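Local coordinates for phosphoglycolate phosphatase (Thermoplasma acidophilum, PDB 1L6R), which hydrolyses 2-phosphoglycolate to glycolate and phosphate with the help of magnesium and, less efficiently, releases phosphate from pyrophosphate, at residues A[172-177]-A[183-188]. The protein carries 1 engineered substitution. Numbering follows the deposited sequence.
Sequences ILVIGD and PMFQLP. With CA (calcium ion), chain D; CA (calcium ion), chain C.
Val-174 turns its CG2 to Phe-185 and its CB and CG1 to Met-184. CG2 lies over one face of the Phe-185 ring, displaced toward the rim, in a CH-pi contact 4.0 Å from the ring centroid. Val-174 CB sits 3.8 Å from Met-184 SD, with CG1 beside the same sulfur. Met-184, with CG between its backbone N and carbonyl carbon (chi1 65°), runs extended beyond CG and carries CE to within 3.4 Å of Ile-175 O. Cut back to an alanine, Met-184 would lose its sulfur and methyl, which would probably leave Val-174 CB and CG1 without that neighbour and open a gap beside Ile-175 O. The Phe-185 ring turns its edge to the backbone where the strand ends: Gly-176 N lies near the ring plane, 3.3 Å from Phe-185 CZ. One residue on, Asp-177 bridges two calcium ions, OD1 2.4 Å from that of chain C and OD2 2.4 Å from that of chain D; Asp-11, Asn-180 and Asp-181 share the chain C ion and Gly-14 O the other. The packing joins strand 172-175 to helix 182-185 within a beta-alpha-beta unit of this HAD-like hydrolase completed by strand 190-193, with helix 154-164 alongside Met-184 and helix 215-223 against Ile-175.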
loop_
_atom_site.group_PDB
_atom_site.type_symbol
_atom_site.label_atom_id
_atom_site.label_comp_id
_atom_site.label_asym_id
_atom_site.label_seq_id
_atom_site.Cartn_x
_atom_site.Cartn_y
_atom_site.Cartn_z
ATOM N N ILE A 172 3.484 13.044 9.925
ATOM C CA ILE A 172 4.545 12.584 9.039
ATOM C C ILE A 172 4.419 13.246 7.671
ATOM O O ILE A 172 3.326 13.341 7.107
ATOM C CB ILE A 172 4.465 11.044 8.841
ATOM C CG1 ILE A 172 4.686 10.337 10.182
ATOM C CG2 ILE A 172 5.476 10.588 7.790
ATOM C CD1 ILE A 172 4.410 8.851 10.144
ATOM N N LEU A 173 5.547 13.710 7.149
ATOM C CA LEU A 173 5.600 14.317 5.829
ATOM C C LEU A 173 6.453 13.400 4.961
ATOM O O LEU A 173 7.556 13.016 5.363
ATOM C CB LEU A 173 6.259 15.707 5.891
ATOM C CG LEU A 173 6.679 16.313 4.543
ATOM C CD1 LEU A 173 5.434 16.635 3.690
ATOM C CD2 LEU A 173 7.491 17.579 4.788
ATOM N N VAL A 174 5.944 13.023 3.793
ATOM C CA VAL A 174 6.744 12.209 2.882
ATOM C C VAL A 174 7.086 13.060 1.656
ATOM O O VAL A 174 6.285 13.880 1.205
ATOM C CB VAL A 174 6.019 10.908 2.434
ATOM C CG1 VAL A 174 5.719 10.038 3.647
ATOM C CG2 VAL A 174 4.756 11.238 1.659
ATOM N N ILE A 175 8.299 12.884 1.145
ATOM C CA ILE A 175 8.761 13.601 -0.037
ATOM C C ILE A 175 9.241 12.541 -1.025
ATOM O O ILE A 175 10.113 11.715 -0.696
ATOM C CB ILE A 175 9.905 14.582 0.316
ATOM C CG1 ILE A 175 9.412 15.573 1.378
ATOM C CG2 ILE A 175 10.375 15.313 -0.937
ATOM C CD1 ILE A 175 10.464 16.557 1.843
ATOM N N GLY A 176 8.646 12.560 -2.219
ATOM C CA GLY A 176 8.951 11.597 -3.269
ATOM C C GLY A 176 8.809 12.264 -4.619
ATOM O O GLY A 176 8.538 13.471 -4.679
ATOM N N ASP A 177 8.936 11.498 -5.701
ATOM C CA ASP A 177 8.871 12.100 -7.026
ATOM C C ASP A 177 8.233 11.288 -8.141
ATOM O O ASP A 177 7.930 11.843 -9.192
ATOM C CB ASP A 177 10.299 12.474 -7.477
ATOM C CG ASP A 177 11.159 11.250 -7.785
ATOM O OD1 ASP A 177 10.901 10.188 -7.217
ATOM O OD2 ASP A 177 12.104 11.340 -8.591
ATOM N N PRO A 183 3.531 4.165 -3.014
ATOM C CA PRO A 183 3.134 3.425 -1.810
ATOM C C PRO A 183 3.094 4.299 -0.559
ATOM O O PRO A 183 2.215 4.120 0.291
ATOM C CB PRO A 183 4.179 2.320 -1.721
ATOM C CG PRO A 183 4.412 1.996 -3.166
ATOM C CD PRO A 183 4.512 3.391 -3.798
ATOM N N MET A 184 4.026 5.240 -0.420
ATOM C CA MET A 184 3.958 6.091 0.757
ATOM C C MET A 184 3.035 7.288 0.530
ATOM O O MET A 184 2.432 7.785 1.479
ATOM C CB MET A 184 5.353 6.532 1.235
ATOM C CG MET A 184 6.158 7.414 0.314
ATOM S SD MET A 184 7.739 7.771 1.131
ATOM C CE MET A 184 8.490 8.827 -0.098
ATOM N N PHE A 185 2.887 7.733 -0.720
ATOM C CA PHE A 185 1.992 8.861 -0.990
ATOM C C PHE A 185 0.518 8.494 -0.849
ATOM O O PHE A 185 -0.335 9.372 -0.715
ATOM C CB PHE A 185 2.249 9.465 -2.379
ATOM C CG PHE A 185 3.335 10.503 -2.386
ATOM C CD1 PHE A 185 4.661 10.152 -2.125
ATOM C CD2 PHE A 185 3.028 11.847 -2.593
ATOM C CE1 PHE A 185 5.652 11.118 -2.063
ATOM C CE2 PHE A 185 4.014 12.815 -2.533
ATOM C CZ PHE A 185 5.328 12.458 -2.266
ATOM N N GLN A 186 0.212 7.205 -0.872
ATOM C CA GLN A 186 -1.174 6.802 -0.715
ATOM C C GLN A 186 -1.556 6.613 0.759
ATOM O O GLN A 186 -2.723 6.378 1.070
ATOM C CB GLN A 186 -1.470 5.558 -1.568
ATOM C CG GLN A 186 -0.697 4.303 -1.231
ATOM C CD GLN A 186 -1.301 3.538 -0.078
ATOM O OE1 GLN A 186 -2.511 3.299 -0.049
ATOM N NE2 GLN A 186 -0.463 3.132 0.872
ATOM N N LEU A 187 -0.581 6.739 1.663
ATOM C CA LEU A 187 -0.857 6.641 3.100
ATOM C C LEU A 187 -1.497 7.975 3.515
ATOM O O LEU A 187 -1.401 8.961 2.788
ATOM C CB LEU A 187 0.439 6.422 3.895
ATOM C CG LEU A 187 1.150 5.081 3.699
ATOM C CD1 LEU A 187 2.481 5.102 4.440
ATOM C CD2 LEU A 187 0.275 3.944 4.218
ATOM N N PRO A 188 -2.153 8.024 4.690
ATOM C CA PRO A 188 -2.809 9.249 5.183
ATOM C C PRO A 188 -1.850 10.322 5.713
ATOM O O PRO A 188 -2.210 11.109 6.588
ATOM C CB PRO A 188 -3.729 8.737 6.304
ATOM C CG PRO A 188 -3.800 7.252 6.106
ATOM C CD PRO A 188 -2.426 6.896 5.594
HETATM CA CA CA D . 13.812 12.856 -9.291
HETATM CA CA CA C . 11.167 7.929 -6.375
HETATM O O HOH W 1 12.835 7.428 -8.162
HETATM O O HOH W 2 12.865 6.184 -5.295
HETATM O O HOH W 3 14.723 10.738 -10.341
HETATM O O HOH W 4 16.250 12.723 -8.561
HETATM O O HOH W 5 12.811 15.029 -8.782
#